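PDB 3D7N: flavodoxin, WrbA-like protein from Agrobacterium tumefaciens, which probably binds FMN and transfers electrons as a flavodoxin-like flavoprotein, consistent with NAD(P)H:quinone dehydrogenase activity of the WrbA type. Local coordinates for residues I58-T64 and V93-N99. Numbering follows the deposited sequence.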
loop_
_atom_site.group_PDB
_atom_site.type_symbol
_atom_site.label_atom_id
_atom_site.label_comp_id
_atom_site.label_asym_id
_atom_site.label_seq_id
_atom_site.Cartn_x
_atom_site.Cartn_y
_atom_site.Cartn_z
ATOM N N ILE A 58 -6.365 11.650 18.315
ATOM C CA ILE A 58 -6.347 12.484 17.090
ATOM C C ILE A 58 -6.919 11.633 15.988
ATOM O O ILE A 58 -6.434 10.524 15.729
ATOM C CB ILE A 58 -4.918 12.945 16.669
ATOM C CG1 ILE A 58 -4.273 13.753 17.800
ATOM C CG2 ILE A 58 -4.978 13.781 15.409
ATOM C CD1 ILE A 58 -2.761 14.051 17.617
ATOM N N ILE A 59 -7.996 12.130 15.398
ATOM C CA ILE A 59 -8.640 11.452 14.299
ATOM C C ILE A 59 -8.482 12.340 13.067
ATOM O O ILE A 59 -8.916 13.467 13.047
ATOM C CB ILE A 59 -10.129 11.152 14.568
ATOM C CG1 ILE A 59 -10.310 10.445 15.919
ATOM C CG2 ILE A 59 -10.733 10.304 13.419
ATOM C CD1 ILE A 59 -11.831 10.107 16.266
ATOM N N PHE A 60 -7.844 11.786 12.058
ATOM C CA PHE A 60 -7.545 12.450 10.814
ATOM C C PHE A 60 -8.677 12.280 9.780
ATOM O O PHE A 60 -9.105 11.181 9.503
ATOM C CB PHE A 60 -6.307 11.784 10.206
ATOM C CG PHE A 60 -5.005 11.950 11.014
ATOM C CD1 PHE A 60 -4.590 13.158 11.464
ATOM C CD2 PHE A 60 -4.178 10.865 11.234
ATOM C CE1 PHE A 60 -3.381 13.277 12.170
ATOM C CE2 PHE A 60 -2.981 10.985 11.888
ATOM C CZ PHE A 60 -2.581 12.183 12.360
ATOM N N GLY A 61 -9.081 13.368 9.156
ATOM C CA GLY A 61 -10.077 13.329 8.115
ATOM C C GLY A 61 -9.607 13.898 6.789
ATOM O O GLY A 61 -9.127 15.007 6.712
ATOM N N THR A 62 -9.791 13.161 5.708
ATOM C CA THR A 62 -9.457 13.744 4.398
ATOM C C THR A 62 -10.238 13.095 3.284
ATOM O O THR A 62 -10.567 11.914 3.378
ATOM C CB THR A 62 -7.939 13.667 4.125
ATOM O OG1 THR A 62 -7.668 14.118 2.792
ATOM C CG2 THR A 62 -7.388 12.214 4.318
ATOM N N PRO A 63 -10.554 13.864 2.249
ATOM C CA PRO A 63 -11.019 13.344 0.964
ATOM C C PRO A 63 -9.968 12.460 0.332
ATOM O O PRO A 63 -8.845 12.572 0.699
ATOM C CB PRO A 63 -11.206 14.605 0.089
ATOM C CG PRO A 63 -11.050 15.785 0.978
ATOM C CD PRO A 63 -10.514 15.341 2.287
ATOM N N THR A 64 -10.366 11.591 -0.592
ATOM C CA THR A 64 -9.461 10.816 -1.401
ATOM C C THR A 64 -9.599 11.449 -2.734
ATOM O O THR A 64 -10.697 11.588 -3.245
ATOM C CB THR A 64 -9.861 9.358 -1.493
ATOM O OG1 THR A 64 -9.649 8.743 -0.223
ATOM C CG2 THR A 64 -9.036 8.570 -2.614
ATOM N N VAL A 93 -3.694 7.988 20.905
ATOM C CA VAL A 93 -4.589 7.095 20.163
ATOM C C VAL A 93 -5.000 7.824 18.881
ATOM O O VAL A 93 -5.377 8.980 18.943
ATOM C CB VAL A 93 -5.847 6.757 20.997
ATOM C CG1 VAL A 93 -6.878 6.019 20.164
ATOM C CG2 VAL A 93 -5.454 5.954 22.306
ATOM N N PHE A 94 -4.856 7.161 17.724
ATOM C CA PHE A 94 -5.200 7.707 16.420
ATOM C C PHE A 94 -6.314 6.865 15.739
ATOM O O PHE A 94 -6.450 5.643 15.988
ATOM C CB PHE A 94 -3.959 7.716 15.507
ATOM C CG PHE A 94 -2.934 8.757 15.849
ATOM C CD1 PHE A 94 -2.891 9.978 15.152
ATOM C CD2 PHE A 94 -2.008 8.536 16.840
ATOM C CE1 PHE A 94 -1.935 10.965 15.494
ATOM C CE2 PHE A 94 -1.046 9.507 17.168
ATOM C CZ PHE A 94 -1.027 10.716 16.519
ATOM N N GLY A 95 -7.117 7.552 14.922
ATOM C CA GLY A 95 -7.995 6.942 13.945
ATOM C C GLY A 95 -8.074 7.830 12.683
ATOM O O GLY A 95 -7.429 8.875 12.600
ATOM N N GLY A 96 -8.853 7.412 11.684
ATOM C CA GLY A 96 -8.966 8.185 10.461
ATOM C C GLY A 96 -10.274 7.945 9.758
ATOM O O GLY A 96 -11.023 7.026 10.106
ATOM N N PHE A 97 -10.542 8.785 8.768
ATOM C CA PHE A 97 -11.614 8.535 7.856
ATOM C C PHE A 97 -11.420 9.230 6.531
ATOM O O PHE A 97 -10.680 10.181 6.414
ATOM C CB PHE A 97 -12.955 8.963 8.482
ATOM C CG PHE A 97 -12.981 10.380 8.964
ATOM C CD1 PHE A 97 -13.531 11.376 8.184
ATOM C CD2 PHE A 97 -12.461 10.711 10.209
ATOM C CE1 PHE A 97 -13.526 12.688 8.633
ATOM C CE2 PHE A 97 -12.446 12.003 10.634
ATOM C CZ PHE A 97 -12.987 12.990 9.843
ATOM N N THR A 98 -12.137 8.742 5.536
ATOM C CA THR A 98 -12.067 9.300 4.213
ATOM C C THR A 98 -13.390 9.104 3.495
ATOM O O THR A 98 -14.228 8.342 3.904
ATOM C CB THR A 98 -10.846 8.737 3.378
ATOM O OG1 THR A 98 -10.589 9.619 2.263
ATOM C CG2 THR A 98 -11.078 7.276 2.865
ATOM N N ASN A 99 -13.557 9.827 2.392
ATOM C CA ASN A 99 -14.776 9.743 1.598
ATOM C C ASN A 99 -14.577 10.267 0.180
ATOM O O ASN A 99 -14.037 11.356 -0.019
ATOM C CB ASN A 99 -15.915 10.500 2.284
ATOM C CG ASN A 99 -15.760 12.005 2.180
ATOM O OD1 ASN A 99 -16.382 12.647 1.334
ATOM N ND2 ASN A 99 -14.927 12.575 3.043
#
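From the bond of I58 N to V93 O as far as that of T62 N to F97 O, strands 58-64 and 93-99 run parallel, their axes 4.4 Å apart at closest approach and 17° from aligned, joined by five backbone hydrogen bonds. Near the C-terminal end side chains add to the join: T98 OG1 donates to T62 O at 2.6 Å and also lies 2.8 Å from T64 OG1, hydroxyl to hydroxyl. Its first torsion sets OG1 anti to the backbone N, where both partners can be met. T62 OG1 turns instead along its own strand, onto a lone pair of P63 O. F97 and G61 illustrate how a glycine in a parallel sheet leaves room for an aromatic ring on the neighbouring strand. With CG between its backbone N and carbonyl carbon (chi1 54°), the F97 ring swings across to strand 58-64 and lays one face over G61, which has no side chain and whose CA sits 3.6 Å from the ring centroid in a CH-pi contact. I59 CG2 reaches the ring's edge in its plane, 3.7 Å from F97 CD2. On the other face of the sheet, the F60 and F94 rings meet obliquely, planes 36° apart, with F60 CE2 3.4 Å from F94 CD1, while I58 runs alongside F94, its CB and CD1 against CE1. This is the buried middle of a flavodoxin-like alpha/beta sandwich: strand 9-13 pairs with the far edge of 58-64, helix 104-120 covers the face of F60, F94 and T98, and helix 19-31 packs on the face of I59 and P63, where F97 touches V11 of strand 9-13.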